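Local coordinates for putative DNA protection protein (Streptomyces coelicolor, PDB 4CYB), which binds ferric iron at sites between the subunits of a twelve-chain, ferritin-like Dps assembly and probably oxidises iron, at residues J[64-75]-J[149-160]; J[74-82]-J[138-146]. All coordinates share one frame; numbering follows the deposited sequence.

Contact 1: residues J[64-75]-J[149-160]; sequences HAGEQLELIDTV and EVLRTNELQAWF. With FE (Fe (III) ion), chain B.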
loop_
_atom_site.group_PDB
_atom_site.type_symbol
_atom_site.label_atom_id
_atom_site.label_comp_id
_atom_site.label_asym_id
_atom_site.label_seq_id
_atom_site.Cartn_x
_atom_site.Cartn_y
_atom_site.Cartn_z
ATOM N N HIS J 64 9.804 -1.938 -21.175
ATOM C CA HIS J 64 9.110 -2.234 -22.448
ATOM C C HIS J 64 8.668 -3.678 -22.581
ATOM O O HIS J 64 7.529 -3.933 -23.056
ATOM C CB HIS J 64 9.941 -1.805 -23.679
ATOM C CG HIS J 64 10.120 -0.354 -23.790
ATOM N ND1 HIS J 64 10.665 0.230 -24.901
ATOM C CD2 HIS J 64 9.735 0.680 -22.952
ATOM C CE1 HIS J 64 10.687 1.551 -24.731
ATOM N NE2 HIS J 64 10.083 1.837 -23.563
ATOM N N ALA J 65 9.484 -4.619 -22.107
ATOM C CA ALA J 65 9.090 -6.044 -22.132
ATOM C C ALA J 65 7.809 -6.249 -21.322
ATOM O O ALA J 65 6.898 -6.942 -21.782
ATOM C CB ALA J 65 10.202 -6.919 -21.534
ATOM N N GLY J 66 7.723 -5.681 -20.106
ATOM C CA GLY J 66 6.521 -5.853 -19.284
ATOM C C GLY J 66 5.281 -5.323 -19.984
ATOM O O GLY J 66 4.239 -5.924 -19.938
ATOM N N GLU J 67 5.426 -4.208 -20.680
ATOM C CA GLU J 67 4.293 -3.655 -21.430
ATOM C C GLU J 67 3.906 -4.544 -22.614
ATOM O O GLU J 67 2.691 -4.755 -22.848
ATOM C CB GLU J 67 4.645 -2.224 -21.869
ATOM C CG GLU J 67 4.624 -1.225 -20.684
ATOM C CD GLU J 67 5.318 0.120 -21.019
ATOM O OE1 GLU J 67 5.784 0.315 -22.165
ATOM O OE2 GLU J 67 5.483 0.980 -20.102
ATOM N N GLN J 68 4.906 -5.108 -23.310
ATOM C CA GLN J 68 4.625 -6.016 -24.440
ATOM C C GLN J 68 3.977 -7.297 -23.934
ATOM O O GLN J 68 3.067 -7.846 -24.559
ATOM C CB GLN J 68 5.895 -6.374 -25.207
ATOM C CG GLN J 68 6.510 -5.138 -25.941
ATOM C CD GLN J 68 5.723 -4.706 -27.198
ATOM O OE1 GLN J 68 4.933 -5.469 -27.750
ATOM N NE2 GLN J 68 5.954 -3.449 -27.652
ATOM N N LEU J 69 4.409 -7.788 -22.759
ATOM C CA LEU J 69 3.789 -9.016 -22.261
ATOM C C LEU J 69 2.307 -8.793 -21.952
ATOM O O LEU J 69 1.499 -9.711 -22.136
ATOM C CB LEU J 69 4.510 -9.450 -20.925
ATOM C CG LEU J 69 4.061 -10.825 -20.377
ATOM C CD1 LEU J 69 4.695 -11.913 -21.269
ATOM C CD2 LEU J 69 4.552 -10.899 -18.926
ATOM N N GLU J 70 1.945 -7.630 -21.413
ATOM C CA GLU J 70 0.555 -7.326 -21.122
ATOM C C GLU J 70 -0.247 -7.201 -22.468
ATOM O O GLU J 70 -1.381 -7.686 -22.565
ATOM C CB GLU J 70 0.385 -6.065 -20.233
ATOM C CG GLU J 70 -1.102 -5.626 -20.295
ATOM C CD GLU J 70 -1.610 -4.528 -19.338
ATOM O OE1 GLU J 70 -0.851 -3.595 -18.978
ATOM O OE2 GLU J 70 -2.818 -4.603 -18.962
ATOM N N LEU J 71 0.357 -6.594 -23.475
ATOM C CA LEU J 71 -0.293 -6.592 -24.837
ATOM C C LEU J 71 -0.543 -8.027 -25.378
ATOM O O LEU J 71 -1.594 -8.312 -25.918
ATOM C CB LEU J 71 0.547 -5.828 -25.852
ATOM C CG LEU J 71 0.672 -4.316 -25.682
ATOM C CD1 LEU J 71 1.605 -3.749 -26.795
ATOM C CD2 LEU J 71 -0.725 -3.677 -25.643
ATOM N N ILE J 72 0.426 -8.930 -25.235
ATOM C CA ILE J 72 0.273 -10.319 -25.678
ATOM C C ILE J 72 -0.972 -10.923 -25.012
ATOM O O ILE J 72 -1.812 -11.529 -25.680
ATOM C CB ILE J 72 1.534 -11.172 -25.329
ATOM C CG1 ILE J 72 2.688 -10.767 -26.259
ATOM C CG2 ILE J 72 1.263 -12.692 -25.326
ATOM C CD1 ILE J 72 4.045 -11.106 -25.721
ATOM N N ASP J 73 -1.061 -10.810 -23.679
ATOM C CA ASP J 73 -2.200 -11.388 -22.956
ATOM C C ASP J 73 -3.526 -10.774 -23.397
ATOM O O ASP J 73 -4.513 -11.511 -23.611
ATOM C CB ASP J 73 -1.993 -11.248 -21.447
ATOM C CG ASP J 73 -3.101 -11.916 -20.655
ATOM O OD1 ASP J 73 -3.081 -13.163 -20.520
ATOM O OD2 ASP J 73 -3.979 -11.187 -20.123
ATOM N N THR J 74 -3.550 -9.468 -23.596
ATOM C CA THR J 74 -4.796 -8.783 -23.925
ATOM C C THR J 74 -5.235 -9.186 -25.370
ATOM O O THR J 74 -6.418 -9.435 -25.649
ATOM C CB THR J 74 -4.635 -7.263 -23.837
ATOM O OG1 THR J 74 -4.290 -6.872 -22.476
ATOM C CG2 THR J 74 -5.997 -6.537 -24.283
ATOM N N VAL J 75 -4.274 -9.248 -26.272
ATOM C CA VAL J 75 -4.591 -9.669 -27.660
ATOM C C VAL J 75 -5.005 -11.128 -27.759
ATOM O O VAL J 75 -5.973 -11.428 -28.460
ATOM C CB VAL J 75 -3.373 -9.357 -28.587
ATOM C CG1 VAL J 75 -3.531 -9.905 -30.024
ATOM C CG2 VAL J 75 -3.193 -7.860 -28.657
ATOM N N GLU J 149 -4.267 0.489 -27.604
ATOM C CA GLU J 149 -3.227 -0.273 -26.902
ATOM C C GLU J 149 -2.003 -0.634 -27.740
ATOM O O GLU J 149 -0.898 -0.198 -27.403
ATOM C CB GLU J 149 -3.852 -1.508 -26.254
ATOM C CG GLU J 149 -4.975 -1.018 -25.339
ATOM C CD GLU J 149 -5.611 -2.081 -24.500
ATOM O OE1 GLU J 149 -4.868 -2.902 -23.920
ATOM O OE2 GLU J 149 -6.859 -2.080 -24.413
ATOM N N VAL J 150 -2.191 -1.450 -28.796
ATOM C CA VAL J 150 -1.065 -1.946 -29.571
ATOM C C VAL J 150 -0.337 -0.795 -30.222
ATOM O O VAL J 150 0.864 -0.625 -30.053
ATOM C CB VAL J 150 -1.454 -3.026 -30.596
ATOM C CG1 VAL J 150 -0.177 -3.539 -31.282
ATOM C CG2 VAL J 150 -2.153 -4.193 -29.884
ATOM N N LEU J 151 -1.074 -0.002 -30.993
ATOM C CA LEU J 151 -0.457 1.099 -31.728
ATOM C C LEU J 151 0.172 2.125 -30.822
ATOM O O LEU J 151 1.360 2.431 -30.957
ATOM C CB LEU J 151 -1.497 1.763 -32.641
ATOM C CG LEU J 151 -0.923 2.709 -33.691
ATOM C CD1 LEU J 151 -0.428 1.904 -34.900
ATOM C CD2 LEU J 151 -2.034 3.641 -34.157
ATOM N N ARG J 152 -0.605 2.657 -29.889
ATOM C CA ARG J 152 -0.065 3.680 -29.047
ATOM C C ARG J 152 1.132 3.224 -28.202
ATOM O O ARG J 152 2.096 3.990 -27.997
ATOM C CB ARG J 152 -1.148 4.270 -28.178
ATOM C CG ARG J 152 -2.016 5.231 -29.050
ATOM C CD ARG J 152 -3.019 5.978 -28.208
ATOM N NE ARG J 152 -2.382 6.834 -27.194
ATOM C CZ ARG J 152 -3.056 7.347 -26.158
ATOM N NH1 ARG J 152 -4.348 7.105 -26.028
ATOM N NH2 ARG J 152 -2.430 8.114 -25.244
ATOM N N THR J 153 1.069 1.999 -27.682
ATOM C CA THR J 153 2.234 1.509 -26.929
ATOM C C THR J 153 3.476 1.346 -27.779
ATOM O O THR J 153 4.560 1.741 -27.357
ATOM C CB THR J 153 1.986 0.136 -26.262
ATOM O OG1 THR J 153 0.919 0.307 -25.349
ATOM C CG2 THR J 153 3.220 -0.330 -25.511
ATOM N N ASN J 154 3.347 0.740 -28.963
ATOM C CA ASN J 154 4.514 0.632 -29.825
ATOM C C ASN J 154 5.077 1.973 -30.288
ATOM O O ASN J 154 6.309 2.098 -30.397
ATOM C CB ASN J 154 4.198 -0.246 -31.006
ATOM C CG ASN J 154 4.268 -1.710 -30.639
ATOM O OD1 ASN J 154 5.387 -2.277 -30.501
ATOM N ND2 ASN J 154 3.124 -2.325 -30.461
ATOM N N GLU J 155 4.196 2.922 -30.627
ATOM C CA GLU J 155 4.660 4.296 -30.956
ATOM C C GLU J 155 5.506 4.925 -29.850
ATOM O O GLU J 155 6.630 5.399 -30.110
ATOM C CB GLU J 155 3.514 5.222 -31.403
ATOM C CG GLU J 155 2.835 4.700 -32.656
ATOM C CD GLU J 155 1.492 5.440 -32.985
ATOM O OE1 GLU J 155 0.664 5.747 -32.050
ATOM O OE2 GLU J 155 1.231 5.693 -34.196
ATOM N N LEU J 156 4.998 4.893 -28.613
ATOM C CA LEU J 156 5.712 5.493 -27.512
ATOM C C LEU J 156 7.044 4.778 -27.265
ATOM O O LEU J 156 8.082 5.429 -26.998
ATOM C CB LEU J 156 4.815 5.467 -26.255
ATOM C CG LEU J 156 5.411 6.255 -25.049
ATOM C CD1 LEU J 156 5.387 7.777 -25.245
ATOM C CD2 LEU J 156 4.630 5.904 -23.761
ATOM N N GLN J 157 7.013 3.438 -27.254
ATOM C CA GLN J 157 8.242 2.694 -27.056
ATOM C C GLN J 157 9.346 2.993 -28.101
ATOM O O GLN J 157 10.521 3.163 -27.770
ATOM C CB GLN J 157 7.963 1.178 -27.005
ATOM C CG GLN J 157 7.281 0.790 -25.681
ATOM C CD GLN J 157 7.132 -0.711 -25.549
ATOM O OE1 GLN J 157 7.596 -1.461 -26.395
ATOM N NE2 GLN J 157 6.484 -1.167 -24.457
ATOM N N ALA J 158 8.938 3.099 -29.360
ATOM C CA ALA J 158 9.880 3.379 -30.450
ATOM C C ALA J 158 10.540 4.724 -30.224
ATOM O O ALA J 158 11.740 4.860 -30.491
ATOM C CB ALA J 158 9.128 3.328 -31.814
ATOM N N TRP J 159 9.779 5.707 -29.718
ATOM C CA TRP J 159 10.360 7.010 -29.352
ATOM C C TRP J 159 11.467 6.893 -28.319
ATOM O O TRP J 159 12.595 7.357 -28.537
ATOM C CB TRP J 159 9.253 8.012 -28.913
ATOM C CG TRP J 159 9.800 9.289 -28.311
ATOM C CD1 TRP J 159 10.736 10.146 -28.843
ATOM C CD2 TRP J 159 9.498 9.819 -27.011
ATOM N NE1 TRP J 159 10.995 11.181 -27.985
ATOM C CE2 TRP J 159 10.314 11.009 -26.847
ATOM C CE3 TRP J 159 8.650 9.421 -25.956
ATOM C CZ2 TRP J 159 10.254 11.806 -25.692
ATOM C CZ3 TRP J 159 8.594 10.241 -24.794
ATOM C CH2 TRP J 159 9.376 11.396 -24.677
ATOM N N PHE J 160 11.193 6.190 -27.223
ATOM C CA PHE J 160 12.156 6.017 -26.147
ATOM C C PHE J 160 13.385 5.301 -26.660
ATOM O O PHE J 160 14.499 5.716 -26.351
ATOM C CB PHE J 160 11.566 5.189 -24.974
ATOM C CG PHE J 160 10.841 6.014 -23.928
ATOM C CD1 PHE J 160 9.536 6.467 -24.133
ATOM C CD2 PHE J 160 11.438 6.271 -22.692
ATOM C CE1 PHE J 160 8.852 7.217 -23.147
ATOM C CE2 PHE J 160 10.758 6.984 -21.694
ATOM C CZ PHE J 160 9.458 7.464 -21.930
HETATM FE FE FE B . -4.884 -12.949 -18.656
HETATM O O HOH W 1 3.190 -5.075 -29.908
HETATM O O HOH W 2 -3.176 -4.465 -22.886
HETATM O O HOH W 3 -2.838 -12.734 -17.474
HETATM O O HOH W 4 -5.935 -13.203 -16.598
HETATM O O HOH W 5 -5.641 -10.817 -17.918
#
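Gln157 laid flat on the ring of His64 dominates a buried, largely polar helix-helix contact near the centre of the folded chain, where the 64-75 and 149-160 segments run antiparallel (167°) with axes 10.7 Å apart. Gln157 CG stands 3.4 Å from the centroid of the His64 ring, a CH-pi contact almost on the ring normal, and the amide continues the stack with its plane only 4° from the ring's. Because the Gln157 chain stays extended beyond CG (chi2 -174°), both ends of its amide reach helix 54-81. NE2 donates to Glu67 OE1 at 2.8 Å, on the anti lone pair, and, less straight, to His64 O at 3.3 Å; OE1 accepts from Gln68 NE2 at 2.9 Å and is also hydrogen-bonded to His120. These helices belong to the four-helix bundle of the ferritin fold, and a glutamine suits its buried interior by donating and accepting at once. An alanine here would probably leave Gln68 NE2 and Glu67 OE1 without this mate and the His64 face bare on that side. Tyr42 holds His64 ND1, while Lys63 pairs with the other Glu67 oxygen. One turn beyond Glu67, Leu71 is a knob among Glu149, Val150, Thr153 and Asn154, its CD1 meeting Thr153 CB tip to tip at 3.9 Å. Water 2 joins Thr74 OG1 to Glu149 OE1, whose partner oxygen OE2 bridges to Arg152 of a neighbouring subunit. On a side of the helix turned from this interface, Asp73 OD2 binds the iron(III) ion, 2.5 Å away, together with Glu77 and with His46 of another subunit.

Contact 2: residues J[74-82]-J[138-146]; sequences TVAERVQTL and GDDGTNDLL. With FE (Fe (III) ion), chain B.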
loop_
_atom_site.group_PDB
_atom_site.type_symbol
_atom_site.label_atom_id
_atom_site.label_comp_id
_atom_site.label_asym_id
_atom_site.label_seq_id
_atom_site.Cartn_x
_atom_site.Cartn_y
_atom_site.Cartn_z
ATOM N N THR J 74 -3.550 -9.468 -23.596
ATOM C CA THR J 74 -4.796 -8.783 -23.925
ATOM C C THR J 74 -5.235 -9.186 -25.370
ATOM O O THR J 74 -6.418 -9.435 -25.649
ATOM C CB THR J 74 -4.635 -7.263 -23.837
ATOM O OG1 THR J 74 -4.290 -6.872 -22.476
ATOM C CG2 THR J 74 -5.997 -6.537 -24.283
ATOM N N VAL J 75 -4.274 -9.248 -26.272
ATOM C CA VAL J 75 -4.591 -9.669 -27.660
ATOM C C VAL J 75 -5.005 -11.128 -27.759
ATOM O O VAL J 75 -5.973 -11.428 -28.460
ATOM C CB VAL J 75 -3.373 -9.357 -28.587
ATOM C CG1 VAL J 75 -3.531 -9.905 -30.024
ATOM C CG2 VAL J 75 -3.193 -7.860 -28.657
ATOM N N ALA J 76 -4.317 -12.033 -27.048
ATOM C CA ALA J 76 -4.693 -13.430 -27.031
ATOM C C ALA J 76 -6.097 -13.583 -26.481
ATOM O O ALA J 76 -6.886 -14.333 -27.029
ATOM C CB ALA J 76 -3.737 -14.243 -26.198
ATOM N N GLU J 77 -6.393 -12.920 -25.352
ATOM C CA GLU J 77 -7.738 -12.985 -24.807
ATOM C C GLU J 77 -8.803 -12.434 -25.781
ATOM O O GLU J 77 -9.911 -12.956 -25.821
ATOM C CB GLU J 77 -7.800 -12.253 -23.435
ATOM C CG GLU J 77 -7.161 -13.211 -22.370
ATOM C CD GLU J 77 -7.265 -12.661 -20.931
ATOM O OE1 GLU J 77 -8.037 -11.684 -20.699
ATOM O OE2 GLU J 77 -6.631 -13.284 -20.038
ATOM N N ARG J 78 -8.423 -11.431 -26.569
ATOM C CA ARG J 78 -9.373 -10.945 -27.599
ATOM C C ARG J 78 -9.676 -12.030 -28.657
ATOM O O ARG J 78 -10.852 -12.222 -29.051
ATOM C CB ARG J 78 -8.786 -9.722 -28.279
ATOM C CG ARG J 78 -9.701 -9.122 -29.357
ATOM C CD ARG J 78 -10.832 -8.370 -28.692
ATOM N NE ARG J 78 -11.891 -7.897 -29.622
ATOM C CZ ARG J 78 -13.066 -7.455 -29.184
ATOM N NH1 ARG J 78 -13.304 -7.390 -27.847
ATOM N NH2 ARG J 78 -14.019 -7.075 -30.056
ATOM N N VAL J 79 -8.634 -12.724 -29.131
ATOM C CA VAL J 79 -8.845 -13.876 -30.003
ATOM C C VAL J 79 -9.792 -14.878 -29.394
ATOM O O VAL J 79 -10.724 -15.347 -30.078
ATOM C CB VAL J 79 -7.518 -14.548 -30.371
ATOM C CG1 VAL J 79 -7.762 -15.836 -31.159
ATOM C CG2 VAL J 79 -6.618 -13.579 -31.147
ATOM N N GLN J 80 -9.568 -15.244 -28.114
ATOM C CA GLN J 80 -10.473 -16.208 -27.486
ATOM C C GLN J 80 -11.921 -15.673 -27.353
ATOM O O GLN J 80 -12.896 -16.417 -27.543
ATOM C CB GLN J 80 -9.927 -16.608 -26.079
ATOM C CG GLN J 80 -8.521 -17.212 -26.162
ATOM C CD GLN J 80 -8.469 -18.425 -27.081
ATOM O OE1 GLN J 80 -7.625 -18.475 -27.937
ATOM N NE2 GLN J 80 -9.409 -19.355 -26.951
ATOM N N THR J 81 -12.037 -14.385 -27.022
ATOM C CA THR J 81 -13.313 -13.733 -26.886
ATOM C C THR J 81 -14.097 -13.791 -28.224
ATOM O O THR J 81 -15.340 -13.838 -28.216
ATOM C CB THR J 81 -13.098 -12.253 -26.495
ATOM O OG1 THR J 81 -12.523 -12.202 -25.156
ATOM C CG2 THR J 81 -14.454 -11.480 -26.530
ATOM N N LEU J 82 -13.380 -13.782 -29.338
ATOM C CA LEU J 82 -14.052 -13.866 -30.668
ATOM C C LEU J 82 -14.327 -15.314 -31.065
ATOM O O LEU J 82 -14.831 -15.559 -32.175
ATOM C CB LEU J 82 -13.151 -13.176 -31.720
ATOM C CG LEU J 82 -12.959 -11.679 -31.453
ATOM C CD1 LEU J 82 -11.829 -11.151 -32.321
ATOM C CD2 LEU J 82 -14.201 -10.850 -31.743
ATOM N N GLY J 138 -16.876 -4.108 -38.930
ATOM C CA GLY J 138 -17.826 -3.911 -37.833
ATOM C C GLY J 138 -17.281 -4.362 -36.464
ATOM O O GLY J 138 -18.019 -4.301 -35.465
ATOM N N ASP J 139 -15.999 -4.760 -36.407
ATOM C CA ASP J 139 -15.403 -5.222 -35.108
ATOM C C ASP J 139 -14.828 -4.017 -34.349
ATOM O O ASP J 139 -13.603 -3.794 -34.343
ATOM C CB ASP J 139 -14.386 -6.305 -35.332
ATOM C CG ASP J 139 -13.989 -7.019 -33.999
ATOM O OD1 ASP J 139 -14.399 -6.493 -32.936
ATOM O OD2 ASP J 139 -13.278 -8.029 -34.055
ATOM N N ASP J 140 -15.733 -3.186 -33.815
ATOM C CA ASP J 140 -15.355 -1.954 -33.127
ATOM C C ASP J 140 -14.369 -2.223 -31.991
ATOM O O ASP J 140 -13.434 -1.415 -31.792
ATOM C CB ASP J 140 -16.594 -1.281 -32.522
ATOM C CG ASP J 140 -17.606 -0.862 -33.588
ATOM O OD1 ASP J 140 -17.162 -0.198 -34.527
ATOM O OD2 ASP J 140 -18.805 -1.229 -33.504
ATOM N N GLY J 141 -14.613 -3.314 -31.249
ATOM C CA GLY J 141 -13.808 -3.623 -30.037
ATOM C C GLY J 141 -12.383 -3.979 -30.436
ATOM O O GLY J 141 -11.426 -3.549 -29.807
ATOM N N THR J 142 -12.219 -4.741 -31.519
ATOM C CA THR J 142 -10.902 -5.096 -32.002
ATOM C C THR J 142 -10.169 -3.864 -32.517
ATOM O O THR J 142 -8.965 -3.691 -32.277
ATOM C CB THR J 142 -10.952 -6.236 -33.056
ATOM O OG1 THR J 142 -11.411 -7.417 -32.409
ATOM C CG2 THR J 142 -9.547 -6.491 -33.698
ATOM N N ASN J 143 -10.875 -2.990 -33.230
ATOM C CA ASN J 143 -10.221 -1.794 -33.682
ATOM C C ASN J 143 -9.690 -0.956 -32.490
ATOM O O ASN J 143 -8.572 -0.452 -32.528
ATOM C CB ASN J 143 -11.205 -0.954 -34.530
ATOM C CG ASN J 143 -10.654 0.447 -34.836
ATOM O OD1 ASN J 143 -10.043 0.700 -35.912
ATOM N ND2 ASN J 143 -10.854 1.357 -33.928
ATOM N N ASP J 144 -10.506 -0.843 -31.445
ATOM C CA ASP J 144 -10.135 -0.038 -30.273
ATOM C C ASP J 144 -8.902 -0.615 -29.583
ATOM O O ASP J 144 -8.001 0.154 -29.219
ATOM C CB ASP J 144 -11.302 0.061 -29.289
ATOM C CG ASP J 144 -10.934 0.892 -28.048
ATOM O OD1 ASP J 144 -10.823 2.135 -28.177
ATOM O OD2 ASP J 144 -10.692 0.294 -26.978
ATOM N N LEU J 145 -8.868 -1.945 -29.414
ATOM C CA LEU J 145 -7.690 -2.643 -28.849
ATOM C C LEU J 145 -6.451 -2.364 -29.715
ATOM O O LEU J 145 -5.404 -2.005 -29.219
ATOM C CB LEU J 145 -7.956 -4.133 -28.710
ATOM C CG LEU J 145 -6.754 -5.072 -28.490
ATOM C CD1 LEU J 145 -6.035 -4.624 -27.250
ATOM C CD2 LEU J 145 -7.321 -6.482 -28.359
ATOM N N LEU J 146 -6.580 -2.468 -31.030
ATOM C CA LEU J 146 -5.406 -2.269 -31.859
ATOM C C LEU J 146 -4.875 -0.844 -31.855
ATOM O O LEU J 146 -3.680 -0.656 -31.898
ATOM C CB LEU J 146 -5.755 -2.649 -33.315
ATOM C CG LEU J 146 -5.889 -4.162 -33.543
ATOM C CD1 LEU J 146 -6.564 -4.378 -34.899
ATOM C CD2 LEU J 146 -4.509 -4.850 -33.520
HETATM FE FE FE B . -4.884 -12.949 -18.656
HETATM O O HOH W 3 -2.838 -12.734 -17.474
HETATM O O HOH W 4 -5.935 -13.203 -16.598
HETATM O O HOH W 5 -5.641 -10.817 -17.918
#
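Arg78 reaches across to Asp139 and Thr142 edge-on, at the end of the ferritin four-helix bundle where helix 140-164 begins beside the last turns of helix 54-81. The two helices run antiparallel here, 173° between directions. The guanidinium gets there because CG swings anti to the backbone N (chi1 -179°) and the chain then bends at chi2, which carries NE and NH2 toward the N-cap. NE donates to Thr142 OG1 at 2.9 Å, close to the guanidinium plane. NH2 forms a salt bridge with Asp139 OD1 at 3.0 Å, also near that plane, on the syn lone pair. The remaining nitrogen, NH1, pairs with Glu155 of a neighbouring subunit, so one arginine ties the bundle to the assembly.

Asp139 is the N-cap of its helix: OD1 also takes Thr142 N, coming from above the carboxylate plane. Asp is apt here, since a short carboxylate can accept from a backbone N-H of the first turn and probably gains from the helix dipole, while the charge suits Arg78. Gly138 before it closes the preceding helix in a Schellman motif with positive phi, where a CB would be jammed against the preceding carbonyl O. Gly141 lies over one guanidinium face, and a side chain would not fit: a CB would come 2.5 Å from Arg78 NH2. Beyond the polar group the packing turns apolar. Leu145 slides past the arginine stem, CD2 resting 3.6 Å from Arg78 CB, while its CD1 meets Thr74 CG2 at 3.5 Å. Leu82 closes the other end, against Asp139 and Thr142. Glu77, turned to another side of the helix, binds through OE2 the same iron(III) ion as Asp73. Thr142 OG1, besides accepting from Arg78, donates to Asp139 OD2 at 2.6 Å.

After helix 18-48, the chain enters helix 54-81, whose residues 64-75 and then 74-82 supply the first halves of contact 1 and contact 2, with Thr74 and Val75 common to both. It then runs through short helix 90-96 and helix 109-136 before turning into helix 140-164. Residues 138-146 come first and close the inner loop of contact 2; residues 149-160 follow and close the outer loop of contact 1, so contact 2 is nested inside. Together they join the same two antiparallel helices from near the centre of the chain to the bundle end, and Asp73 and Glu77 carry one iron ion.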